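Local atomic coordinates of histidine--tRNA ligase (Thermus thermophilus, PDB entry 1ADY), a protein that joins histidine to its cognate tRNA at the expense of ATP, passing through a histidyl-adenylate, as a homodimeric class II aminoacyl-tRNA synthetase. Residues P101-M106 and V127-L132; R18-I23 and G308-A313. One frame throughout, in Å; residues are numbered along the deposited sequence.

Interaction 1: residues P101-M106 and V127-L132; sequences PVRLWM and VNYEAL. With HAM (histidyl-adenosine monophosphate), chain F.
Leu104 and Glu130 meet as a hydrogen-bonded pair in the antiparallel hairpin of strands 102-111 and 123-132, which is motif 2 of the class II synthetase fold. Six backbone hydrogen bonds close this part of the ladder, two each for Val102-Leu132, Leu104-Glu130 and Met106-Asn128. The side chains of these three pairs share one face of the sheet; helix 83-92 packs there through Met86 and Tyr90, and Leu104 CD1 meets Leu132 CD1 at 4.4 Å. Glu130 starts from this layer and ends in the substrate site. Its CB lies beside Leu104 O, 3.7 Å away, and the bend at chi2 (58°) then leads the chain away from strand 102-106. At its tip OE1 accepts a hydrogen bond of 2.8 Å from the imidazole NE2 of the histidyl-adenylate. OE2 takes the Asn128 ND2 hydrogen at 3.1 Å, nearly straight at 164°; this donor stands above the carboxylate plane, while OE2 lies in the plane of the Asn128 amide. A weak bond from Thr83 reaches OE2 too, so the carboxylate is steadied while it grips the ligand. With an alanine here, the substrate imidazole would probably lose its carboxylate acceptor and the Asn128 amide would probably be freer to turn. On the opposite face Arg103, Trp105, Tyr129 and Ala131 project. Arg103 runs alongside Tyr129, its CB 4.1 Å from Tyr129 CE1, before its guanidinium reaches a salt bridge with Glu142 of helix 137-153. The indole N-H of Trp105 is taken by Glu32 of helix 14-33. The phenol oxygen Tyr129 OH sits at the edge of the guanidinium, close to its plane, and 3.4 Å from Arg103 CD.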
ATOM      1  N   PRO A 101      -2.956  21.628 -16.076  1.00 30.31           N
ATOM      2  CA  PRO A 101      -3.637  21.069 -14.903  1.00 29.79           C
ATOM      3  C   PRO A 101      -2.739  20.093 -14.145  1.00 28.76           C
ATOM      4  O   PRO A 101      -1.809  19.514 -14.715  1.00 28.60           O
ATOM      5  CB  PRO A 101      -4.837  20.356 -15.524  1.00 27.51           C
ATOM      6  CG  PRO A 101      -4.284  19.849 -16.814  1.00 26.99           C
ATOM      7  CD  PRO A 101      -3.463  21.018 -17.321  1.00 29.11           C
ATOM      8  N   VAL A 102      -3.004  19.934 -12.854  1.00 26.33           N
ATOM      9  CA  VAL A 102      -2.231  19.023 -12.020  1.00 23.28           C
ATOM     10  C   VAL A 102      -2.948  17.674 -11.931  1.00 23.43           C
ATOM     11  O   VAL A 102      -4.029  17.572 -11.348  1.00 22.70           O
ATOM     12  CB  VAL A 102      -2.017  19.613 -10.611  1.00 20.25           C
ATOM     13  CG1 VAL A 102      -1.302  18.616  -9.726  1.00 22.08           C
ATOM     14  CG2 VAL A 102      -1.205  20.899 -10.706  1.00 18.84           C
ATOM     15  N   ARG A 103      -2.380  16.658 -12.576  1.00 24.99           N
ATOM     16  CA  ARG A 103      -2.953  15.308 -12.571  1.00 25.79           C
ATOM     17  C   ARG A 103      -2.303  14.456 -11.472  1.00 25.52           C
ATOM     18  O   ARG A 103      -1.072  14.365 -11.389  1.00 24.60           O
ATOM     19  CB  ARG A 103      -2.764  14.642 -13.938  1.00 25.53           C
ATOM     20  CG  ARG A 103      -3.519  15.317 -15.075  1.00 27.89           C
ATOM     21  CD  ARG A 103      -3.197  14.671 -16.413  1.00 29.56           C
ATOM     22  NE  ARG A 103      -3.967  15.230 -17.528  1.00 30.33           N
ATOM     23  CZ  ARG A 103      -3.683  16.372 -18.154  1.00 29.17           C
ATOM     24  NH1 ARG A 103      -2.642  17.109 -17.786  1.00 27.96           N
ATOM     25  NH2 ARG A 103      -4.432  16.770 -19.171  1.00 28.36           N
ATOM     26  N   LEU A 104      -3.130  13.826 -10.640  1.00 22.51           N
ATOM     27  CA  LEU A 104      -2.645  13.002  -9.534  1.00 21.15           C
ATOM     28  C   LEU A 104      -3.311  11.631  -9.517  1.00 20.50           C
ATOM     29  O   LEU A 104      -4.490  11.499  -9.842  1.00 18.67           O
ATOM     30  CB  LEU A 104      -2.928  13.693  -8.192  1.00 18.08           C
ATOM     31  CG  LEU A 104      -2.436  15.125  -7.974  1.00 16.28           C
ATOM     32  CD1 LEU A 104      -2.936  15.642  -6.633  1.00 14.09           C
ATOM     33  CD2 LEU A 104      -0.918  15.176  -8.053  1.00 16.09           C
ATOM     34  N   TRP A 105      -2.573  10.619  -9.079  1.00 21.91           N
ATOM     35  CA  TRP A 105      -3.127   9.274  -9.008  1.00 23.57           C
ATOM     36  C   TRP A 105      -2.507   8.485  -7.858  1.00 24.31           C
ATOM     37  O   TRP A 105      -1.410   8.813  -7.383  1.00 24.70           O
ATOM     38  CB  TRP A 105      -2.898   8.528 -10.331  1.00 22.24           C
ATOM     39  CG  TRP A 105      -1.578   7.809 -10.399  1.00 20.15           C
ATOM     40  CD1 TRP A 105      -0.370   8.337 -10.754  1.00 22.53           C
ATOM     41  CD2 TRP A 105      -1.335   6.437 -10.076  1.00 17.88           C
ATOM     42  NE1 TRP A 105       0.611   7.378 -10.672  1.00 20.52           N
ATOM     43  CE2 TRP A 105       0.043   6.197 -10.257  1.00 17.78           C
ATOM     44  CE3 TRP A 105      -2.154   5.378  -9.651  1.00 17.03           C
ATOM     45  CZ2 TRP A 105       0.625   4.953 -10.032  1.00 17.53           C
ATOM     46  CZ3 TRP A 105      -1.576   4.136  -9.427  1.00 16.44           C
ATOM     47  CH2 TRP A 105      -0.200   3.935  -9.618  1.00 16.61           C
ATOM     48  N   MET A 106      -3.199   7.426  -7.446  1.00 23.59           N
ATOM     49  CA  MET A 106      -2.737   6.548  -6.375  1.00 25.50           C
ATOM     50  C   MET A 106      -3.646   5.331  -6.331  1.00 25.13           C
ATOM     51  O   MET A 106      -4.665   5.283  -7.022  1.00 26.23           O
ATOM     52  CB  MET A 106      -2.803   7.254  -5.016  1.00 29.03           C
ATOM     53  CG  MET A 106      -4.216   7.359  -4.458  1.00 33.94           C
ATOM     54  SD  MET A 106      -4.274   7.699  -2.697  1.00 39.29           S
ATOM     55  CE  MET A 106      -4.517   9.493  -2.699  1.00 38.32           C
ATOM     56  N   VAL A 127      -8.299   2.502  -7.378  1.00 17.93           N
ATOM     57  CA  VAL A 127      -7.311   3.308  -8.092  1.00 14.09           C
ATOM     58  C   VAL A 127      -8.010   4.645  -8.267  1.00 13.30           C
ATOM     59  O   VAL A 127      -9.165   4.691  -8.697  1.00 14.92           O
ATOM     60  CB  VAL A 127      -6.959   2.691  -9.462  1.00 12.88           C
ATOM     61  CG1 VAL A 127      -6.072   3.634 -10.257  1.00 10.84           C
ATOM     62  CG2 VAL A 127      -6.265   1.350  -9.264  1.00  8.66           C
ATOM     63  N   ASN A 128      -7.321   5.729  -7.944  1.00 12.48           N
ATOM     64  CA  ASN A 128      -7.922   7.050  -8.010  1.00 14.12           C
ATOM     65  C   ASN A 128      -7.165   8.004  -8.911  1.00 15.04           C
ATOM     66  O   ASN A 128      -5.960   8.176  -8.755  1.00 18.08           O
ATOM     67  CB  ASN A 128      -7.983   7.615  -6.586  1.00 13.17           C
ATOM     68  CG  ASN A 128      -8.845   8.854  -6.478  1.00 16.02           C
ATOM     69  OD1 ASN A 128     -10.015   8.774  -6.093  1.00 15.32           O
ATOM     70  ND2 ASN A 128      -8.257  10.013  -6.756  1.00 17.69           N
ATOM     71  N   TYR A 129      -7.885   8.645  -9.831  1.00 18.93           N
ATOM     72  CA  TYR A 129      -7.300   9.614 -10.761  1.00 20.34           C
ATOM     73  C   TYR A 129      -7.952  10.980 -10.578  1.00 20.16           C
ATOM     74  O   TYR A 129      -9.168  11.064 -10.408  1.00 20.72           O
ATOM     75  CB  TYR A 129      -7.476   9.160 -12.208  1.00 19.95           C
ATOM     76  CG  TYR A 129      -7.143  10.234 -13.209  1.00 22.32           C
ATOM     77  CD1 TYR A 129      -5.825  10.616 -13.439  1.00 26.12           C
ATOM     78  CD2 TYR A 129      -8.151  10.889 -13.907  1.00 25.09           C
ATOM     79  CE1 TYR A 129      -5.515  11.636 -14.343  1.00 29.97           C
ATOM     80  CE2 TYR A 129      -7.857  11.907 -14.813  1.00 30.19           C
ATOM     81  CZ  TYR A 129      -6.536  12.277 -15.028  1.00 30.81           C
ATOM     82  OH  TYR A 129      -6.240  13.283 -15.921  1.00 31.58           O
ATOM     83  N   GLU A 130      -7.149  12.037 -10.702  1.00 21.26           N
ATOM     84  CA  GLU A 130      -7.595  13.415 -10.520  1.00 19.75           C
ATOM     85  C   GLU A 130      -6.922  14.379 -11.494  1.00 20.65           C
ATOM     86  O   GLU A 130      -5.745  14.220 -11.833  1.00 19.26           O
ATOM     87  CB  GLU A 130      -7.267  13.856  -9.087  1.00 21.35           C
ATOM     88  CG  GLU A 130      -8.452  14.299  -8.242  1.00 23.78           C
ATOM     89  CD  GLU A 130      -9.524  13.234  -8.107  1.00 27.05           C
ATOM     90  OE1 GLU A 130     -10.191  12.952  -9.121  1.00 27.69           O
ATOM     91  OE2 GLU A 130      -9.723  12.694  -6.999  1.00 27.42           O
ATOM     92  N   ALA A 131      -7.676  15.381 -11.932  1.00 23.03           N
ATOM     93  CA  ALA A 131      -7.177  16.415 -12.844  1.00 22.99           C
ATOM     94  C   ALA A 131      -7.668  17.741 -12.274  1.00 23.02           C
ATOM     95  O   ALA A 131      -8.841  18.094 -12.416  1.00 24.14           O
ATOM     96  CB  ALA A 131      -7.725  16.199 -14.249  1.00 22.36           C
ATOM     97  N   LEU A 132      -6.778  18.459 -11.603  1.00 22.02           N
ATOM     98  CA  LEU A 132      -7.138  19.720 -10.962  1.00 23.29           C
ATOM     99  C   LEU A 132      -6.587  20.986 -11.616  1.00 26.36           C
ATOM    100  O   LEU A 132      -5.519  20.972 -12.233  1.00 28.39           O
ATOM    101  CB  LEU A 132      -6.702  19.676  -9.497  1.00 21.99           C
ATOM    102  CG  LEU A 132      -7.258  18.504  -8.690  1.00 22.49           C
ATOM    103  CD1 LEU A 132      -6.398  18.231  -7.481  1.00 25.33           C
ATOM    104  CD2 LEU A 132      -8.677  18.803  -8.275  1.00 25.45           C
TER
HETATM  105  P   HAM F 423     -17.725   6.097  -5.427  1.00 28.07           P
HETATM  106  O1P HAM F 423     -18.027   6.424  -4.017  1.00 29.80           O
HETATM  107  O2P HAM F 423     -18.900   6.010  -6.320  1.00 30.41           O
HETATM  108  O3P HAM F 423     -16.637   7.163  -5.944  1.00 23.03           O
HETATM  109  O5' HAM F 423     -17.027   4.666  -5.574  1.00 32.03           O
HETATM  110  C5' HAM F 423     -16.331   4.364  -6.782  1.00 35.31           C
HETATM  111  C4' HAM F 423     -16.015   2.885  -6.893  1.00 37.22           C
HETATM  112  O4' HAM F 423     -15.456   2.412  -5.657  1.00 37.16           O
HETATM  113  C3' HAM F 423     -17.263   2.051  -7.100  1.00 37.07           C
HETATM  114  O3' HAM F 423     -17.701   1.961  -8.458  1.00 39.28           O
HETATM  115  C2' HAM F 423     -16.742   0.696  -6.664  1.00 38.30           C
HETATM  116  O2' HAM F 423     -15.969   0.047  -7.693  1.00 40.27           O
HETATM  117  C1' HAM F 423     -15.865   1.052  -5.472  1.00 37.50           C
HETATM  118  N9  HAM F 423     -16.503   0.902  -4.148  1.00 37.02           N
HETATM  119  C8  HAM F 423     -17.228   1.813  -3.473  1.00 35.66           C
HETATM  120  N7  HAM F 423     -17.742   1.306  -2.346  1.00 36.41           N
HETATM  121  C5  HAM F 423     -17.292   0.050  -2.357  1.00 36.50           C
HETATM  122  C6  HAM F 423     -17.584  -0.918  -1.383  1.00 35.35           C
HETATM  123  N6  HAM F 423     -18.351  -0.638  -0.366  1.00 35.87           N
HETATM  124  N1  HAM F 423     -17.009  -2.127  -1.558  1.00 32.84           N
HETATM  125  C2  HAM F 423     -16.241  -2.376  -2.618  1.00 30.76           C
HETATM  126  N3  HAM F 423     -15.995  -1.469  -3.565  1.00 31.34           N
HETATM  127  C4  HAM F 423     -16.520  -0.228  -3.429  1.00 35.27           C
HETATM  128  C   HAM F 423     -15.593   7.918  -5.313  1.00 20.91           C
HETATM  129  O   HAM F 423     -15.102   7.528  -4.267  1.00 27.58           O
HETATM  130  CA  HAM F 423     -15.119   9.242  -5.906  1.00 21.14           C
HETATM  131  N   HAM F 423     -14.259   9.941  -4.971  1.00 18.73           N
HETATM  132  CB  HAM F 423     -14.375   9.008  -7.229  1.00 22.35           C
HETATM  133  CG  HAM F 423     -13.874  10.273  -7.856  1.00 23.70           C
HETATM  134  CD2 HAM F 423     -12.616  10.722  -8.078  1.00 26.80           C
HETATM  135  ND1 HAM F 423     -14.716  11.298  -8.235  1.00 24.37           N
HETATM  136  CE1 HAM F 423     -13.996  12.329  -8.636  1.00 24.89           C
HETATM  137  NE2 HAM F 423     -12.719  12.010  -8.544  1.00 25.08           N

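Interaction 2: residues R18-I23 and G308-A313; sequences RMHQRI and GVERVA. With HAM (histidyl-adenosine monophosphate), chain F; SO4 (sulfate ion), chain E.
The helix turns carrying Ile23 and Val309 run across each other at 106°, their axes 9.8 Å apart at closest, with His20 and Val309 the nearest pair of CA atoms. Helix 14-33 belongs to motif 1 of the class II fold and helix 309-318 to motif 3, whose strand ends at the N-cap Gly308. No hydrogen bond spans the contact; it rests mainly on apolar side chains and the face of the His20 ring. Ile23 carries much of it: CG1 lies beside the backbone N (chi1 -66°) and sends CD1 among Val309 CG1 at 3.6 Å, Val312 CG1 at 3.9 Å and the methyl of Ala313. Phe307 and Leu316 also touch Ile23. Val309 CG1 serves both Ile23 and His20, resting over one face of the imidazole toward its rim as a CH-pi contact, 4.1 Å from the ring centroid. The Glu310 carboxylate stands almost perpendicular to that ring; its firmer partner is His125, whose ND1 bonds to OE2. On the far side of helix 18-23, Arg18 and Arg22 share a sulfate, probably from the crystallisation liquor. Residues 308-313 reach the histidyl-adenylate through Gly308 and Arg311, which do not touch helix 18-23. Gly308 N donates to the ribose O2' at 2.9 Å. Arg311, the family's motif 3 arginine, bends at chi2 (-87°), which brings one guanidinium face against the adenine, with ligand N3 4.0 Å above the plane, over its centre.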
ATOM      1  N   ARG A  18      -2.080 -11.208  -6.299  1.00 25.98           N
ATOM      2  CA  ARG A  18      -1.397 -10.957  -7.567  1.00 26.73           C
ATOM      3  C   ARG A  18      -2.278 -10.228  -8.584  1.00 26.34           C
ATOM      4  O   ARG A  18      -1.816  -9.307  -9.265  1.00 26.76           O
ATOM      5  CB  ARG A  18      -0.892 -12.270  -8.154  1.00 27.06           C
ATOM      6  CG  ARG A  18       0.234 -12.894  -7.359  1.00 26.98           C
ATOM      7  CD  ARG A  18       0.368 -14.368  -7.675  1.00 28.42           C
ATOM      8  NE  ARG A  18       0.605 -14.617  -9.096  1.00 28.58           N
ATOM      9  CZ  ARG A  18       0.425 -15.796  -9.684  1.00 29.72           C
ATOM     10  NH1 ARG A  18       0.001 -16.836  -8.973  1.00 31.00           N
ATOM     11  NH2 ARG A  18       0.674 -15.939 -10.978  1.00 28.35           N
ATOM     12  N   MET A  19      -3.549 -10.616  -8.661  1.00 24.60           N
ATOM     13  CA  MET A  19      -4.486  -9.986  -9.586  1.00 23.97           C
ATOM     14  C   MET A  19      -4.594  -8.497  -9.251  1.00 24.22           C
ATOM     15  O   MET A  19      -4.555  -7.646 -10.144  1.00 26.31           O
ATOM     16  CB  MET A  19      -5.865 -10.650  -9.500  1.00 22.97           C
ATOM     17  CG  MET A  19      -6.806 -10.274 -10.641  1.00 20.15           C
ATOM     18  SD  MET A  19      -6.190 -10.789 -12.259  1.00 22.06           S
ATOM     19  CE  MET A  19      -7.230 -12.220 -12.602  1.00 15.96           C
ATOM     20  N   HIS A  20      -4.686  -8.188  -7.959  1.00 19.88           N
ATOM     21  CA  HIS A  20      -4.774  -6.804  -7.509  1.00 19.68           C
ATOM     22  C   HIS A  20      -3.547  -6.042  -7.972  1.00 20.64           C
ATOM     23  O   HIS A  20      -3.639  -4.895  -8.410  1.00 23.23           O
ATOM     24  CB  HIS A  20      -4.831  -6.730  -5.987  1.00 19.85           C
ATOM     25  CG  HIS A  20      -6.152  -7.120  -5.406  1.00 16.46           C
ATOM     26  ND1 HIS A  20      -6.689  -6.488  -4.304  1.00 14.84           N
ATOM     27  CD2 HIS A  20      -7.036  -8.083  -5.758  1.00 15.03           C
ATOM     28  CE1 HIS A  20      -7.847  -7.047  -4.001  1.00 15.72           C
ATOM     29  NE2 HIS A  20      -8.082  -8.017  -4.868  1.00 16.44           N
ATOM     30  N   GLN A  21      -2.394  -6.686  -7.864  1.00 19.93           N
ATOM     31  CA  GLN A  21      -1.143  -6.064  -8.260  1.00 22.91           C
ATOM     32  C   GLN A  21      -1.089  -5.822  -9.767  1.00 23.56           C
ATOM     33  O   GLN A  21      -0.556  -4.800 -10.214  1.00 25.86           O
ATOM     34  CB  GLN A  21       0.033  -6.901  -7.754  1.00 25.24           C
ATOM     35  CG  GLN A  21       0.023  -7.011  -6.225  1.00 27.99           C
ATOM     36  CD  GLN A  21       1.166  -7.831  -5.655  1.00 24.71           C
ATOM     37  OE1 GLN A  21       1.360  -8.990  -6.016  1.00 22.76           O
ATOM     38  NE2 GLN A  21       1.902  -7.240  -4.728  1.00 24.82           N
ATOM     39  N   ARG A  22      -1.687  -6.723 -10.544  1.00 24.00           N
ATOM     40  CA  ARG A  22      -1.730  -6.573 -11.998  1.00 20.30           C
ATOM     41  C   ARG A  22      -2.616  -5.389 -12.351  1.00 18.79           C
ATOM     42  O   ARG A  22      -2.238  -4.540 -13.156  1.00 16.17           O
ATOM     43  CB  ARG A  22      -2.279  -7.829 -12.668  1.00 21.57           C
ATOM     44  CG  ARG A  22      -1.256  -8.922 -12.862  1.00 24.55           C
ATOM     45  CD  ARG A  22      -1.763  -9.940 -13.863  1.00 28.82           C
ATOM     46  NE  ARG A  22      -0.766 -10.960 -14.169  1.00 33.72           N
ATOM     47  CZ  ARG A  22      -0.925 -11.904 -15.093  1.00 37.67           C
ATOM     48  NH1 ARG A  22      -2.042 -11.957 -15.809  1.00 40.90           N
ATOM     49  NH2 ARG A  22       0.023 -12.808 -15.286  1.00 39.84           N
ATOM     50  N   ILE A  23      -3.786  -5.331 -11.719  1.00 16.60           N
ATOM     51  CA  ILE A  23      -4.746  -4.257 -11.941  1.00 15.55           C
ATOM     52  C   ILE A  23      -4.096  -2.901 -11.675  1.00 17.75           C
ATOM     53  O   ILE A  23      -4.128  -2.010 -12.531  1.00 20.77           O
ATOM     54  CB  ILE A  23      -5.993  -4.427 -11.041  1.00 14.55           C
ATOM     55  CG1 ILE A  23      -6.760  -5.690 -11.448  1.00 14.57           C
ATOM     56  CG2 ILE A  23      -6.895  -3.202 -11.132  1.00  9.06           C
ATOM     57  CD1 ILE A  23      -7.922  -6.030 -10.535  1.00 15.14           C
ATOM     58  N   GLY A 308     -13.062   0.278  -8.119  1.00 24.38           N
ATOM     59  CA  GLY A 308     -12.784  -0.734  -7.118  1.00 23.13           C
ATOM     60  C   GLY A 308     -12.017  -1.910  -7.680  1.00 23.61           C
ATOM     61  O   GLY A 308     -12.530  -2.670  -8.505  1.00 27.72           O
ATOM     62  N   VAL A 309     -10.792  -2.084  -7.198  1.00 23.43           N
ATOM     63  CA  VAL A 309      -9.926  -3.167  -7.641  1.00 22.25           C
ATOM     64  C   VAL A 309     -10.590  -4.536  -7.459  1.00 24.56           C
ATOM     65  O   VAL A 309     -10.446  -5.428  -8.304  1.00 25.65           O
ATOM     66  CB  VAL A 309      -8.585  -3.146  -6.887  1.00 19.78           C
ATOM     67  CG1 VAL A 309      -7.648  -4.206  -7.450  1.00 15.49           C
ATOM     68  CG2 VAL A 309      -7.955  -1.764  -6.978  1.00 14.66           C
ATOM     69  N   GLU A 310     -11.341  -4.690  -6.373  1.00 23.79           N
ATOM     70  CA  GLU A 310     -12.027  -5.951  -6.105  1.00 24.13           C
ATOM     71  C   GLU A 310     -13.071  -6.212  -7.195  1.00 24.17           C
ATOM     72  O   GLU A 310     -13.104  -7.293  -7.784  1.00 26.43           O
ATOM     73  CB  GLU A 310     -12.698  -5.929  -4.727  1.00 22.57           C
ATOM     74  CG  GLU A 310     -11.736  -6.004  -3.543  1.00 25.48           C
ATOM     75  CD  GLU A 310     -11.185  -4.655  -3.102  1.00 28.69           C
ATOM     76  OE1 GLU A 310     -11.522  -3.622  -3.722  1.00 31.50           O
ATOM     77  OE2 GLU A 310     -10.419  -4.628  -2.114  1.00 31.92           O
ATOM     78  N   ARG A 311     -13.893  -5.201  -7.477  1.00 21.97           N
ATOM     79  CA  ARG A 311     -14.937  -5.298  -8.495  1.00 16.18           C
ATOM     80  C   ARG A 311     -14.280  -5.673  -9.820  1.00 16.42           C
ATOM     81  O   ARG A 311     -14.705  -6.618 -10.486  1.00 16.52           O
ATOM     82  CB  ARG A 311     -15.667  -3.957  -8.638  1.00 19.21           C
ATOM     83  CG  ARG A 311     -16.415  -3.481  -7.393  1.00 15.30           C
ATOM     84  CD  ARG A 311     -17.826  -4.041  -7.339  1.00 22.90           C
ATOM     85  NE  ARG A 311     -18.609  -3.539  -6.203  1.00 23.83           N
ATOM     86  CZ  ARG A 311     -19.099  -2.303  -6.102  1.00 23.48           C
ATOM     87  NH1 ARG A 311     -18.896  -1.408  -7.060  1.00 24.21           N
ATOM     88  NH2 ARG A 311     -19.842  -1.976  -5.057  1.00 22.32           N
ATOM     89  N   VAL A 312     -13.212  -4.957 -10.171  1.00 12.28           N
ATOM     90  CA  VAL A 312     -12.488  -5.213 -11.408  1.00 11.29           C
ATOM     91  C   VAL A 312     -11.995  -6.657 -11.452  1.00 15.66           C
ATOM     92  O   VAL A 312     -12.054  -7.312 -12.500  1.00 15.52           O
ATOM     93  CB  VAL A 312     -11.301  -4.254 -11.566  1.00  7.98           C
ATOM     94  CG1 VAL A 312     -10.616  -4.476 -12.908  1.00  8.40           C
ATOM     95  CG2 VAL A 312     -11.781  -2.830 -11.458  1.00  7.00           C
ATOM     96  N   ALA A 313     -11.538  -7.162 -10.308  1.00 19.03           N
ATOM     97  CA  ALA A 313     -11.052  -8.535 -10.217  1.00 20.91           C
ATOM     98  C   ALA A 313     -12.187  -9.510 -10.533  1.00 22.16           C
ATOM     99  O   ALA A 313     -11.997 -10.479 -11.275  1.00 20.98           O
ATOM    100  CB  ALA A 313     -10.487  -8.807  -8.826  1.00 23.96           C
TER
HETATM  101  P   HAM F 423     -17.725   6.097  -5.427  1.00 28.07           P
HETATM  102  O1P HAM F 423     -18.027   6.424  -4.017  1.00 29.80           O
HETATM  103  O2P HAM F 423     -18.900   6.010  -6.320  1.00 30.41           O
HETATM  104  O3P HAM F 423     -16.637   7.163  -5.944  1.00 23.03           O
HETATM  105  O5' HAM F 423     -17.027   4.666  -5.574  1.00 32.03           O
HETATM  106  C5' HAM F 423     -16.331   4.364  -6.782  1.00 35.31           C
HETATM  107  C4' HAM F 423     -16.015   2.885  -6.893  1.00 37.22           C
HETATM  108  O4' HAM F 423     -15.456   2.412  -5.657  1.00 37.16           O
HETATM  109  C3' HAM F 423     -17.263   2.051  -7.100  1.00 37.07           C
HETATM  110  O3' HAM F 423     -17.701   1.961  -8.458  1.00 39.28           O
HETATM  111  C2' HAM F 423     -16.742   0.696  -6.664  1.00 38.30           C
HETATM  112  O2' HAM F 423     -15.969   0.047  -7.693  1.00 40.27           O
HETATM  113  C1' HAM F 423     -15.865   1.052  -5.472  1.00 37.50           C
HETATM  114  N9  HAM F 423     -16.503   0.902  -4.148  1.00 37.02           N
HETATM  115  C8  HAM F 423     -17.228   1.813  -3.473  1.00 35.66           C
HETATM  116  N7  HAM F 423     -17.742   1.306  -2.346  1.00 36.41           N
HETATM  117  C5  HAM F 423     -17.292   0.050  -2.357  1.00 36.50           C
HETATM  118  C6  HAM F 423     -17.584  -0.918  -1.383  1.00 35.35           C
HETATM  119  N6  HAM F 423     -18.351  -0.638  -0.366  1.00 35.87           N
HETATM  120  N1  HAM F 423     -17.009  -2.127  -1.558  1.00 32.84           N
HETATM  121  C2  HAM F 423     -16.241  -2.376  -2.618  1.00 30.76           C
HETATM  122  N3  HAM F 423     -15.995  -1.469  -3.565  1.00 31.34           N
HETATM  123  C4  HAM F 423     -16.520  -0.228  -3.429  1.00 35.27           C
HETATM  124  C   HAM F 423     -15.593   7.918  -5.313  1.00 20.91           C
HETATM  125  O   HAM F 423     -15.102   7.528  -4.267  1.00 27.58           O
HETATM  126  CA  HAM F 423     -15.119   9.242  -5.906  1.00 21.14           C
HETATM  127  N   HAM F 423     -14.259   9.941  -4.971  1.00 18.73           N
HETATM  128  CB  HAM F 423     -14.375   9.008  -7.229  1.00 22.35           C
HETATM  129  CG  HAM F 423     -13.874  10.273  -7.856  1.00 23.70           C
HETATM  130  CD2 HAM F 423     -12.616  10.722  -8.078  1.00 26.80           C
HETATM  131  ND1 HAM F 423     -14.716  11.298  -8.235  1.00 24.37           N
HETATM  132  CE1 HAM F 423     -13.996  12.329  -8.636  1.00 24.89           C
HETATM  133  NE2 HAM F 423     -12.719  12.010  -8.544  1.00 25.08           N
HETATM  134  S   SO4 E 422       2.365 -12.341 -11.855  1.00 44.25           S
HETATM  135  O1  SO4 E 422       3.679 -12.193 -12.421  1.00 43.47           O
HETATM  136  O2  SO4 E 422       2.384 -12.917 -10.540  1.00 48.90           O
HETATM  137  O3  SO4 E 422       1.608 -13.220 -12.665  1.00 42.86           O
HETATM  138  O4  SO4 E 422       1.753 -11.053 -11.773  1.00 47.53           O

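Interaction 1 and interaction 2 grip opposite ends of one ligand: Glu130 holds the imidazole of the histidyl-adenylate, while Gly308 and Arg311 meet its ribose and adenine. Their centres lie 19 Å apart, yet they touch directly where Val127 CG2 packs on Val309 CG2 at 4.2 Å. Strand 123-132 pairs with strand 302-308, through backbone bonds of Val127 with Phe307 and Tyr129 with Phe305, so the sheet runs on from the hairpin of interaction 1 to the strand that ends at Gly308. Helix 14-33 also spans both, presenting Ile23 to helix 309-318 and Leu31 to Val127 and Trp105. Motifs 2 and 3 thus supply these ligand contacts, while motif 1 lies behind them, its Gln21 bonded to Glu38 of the second subunit.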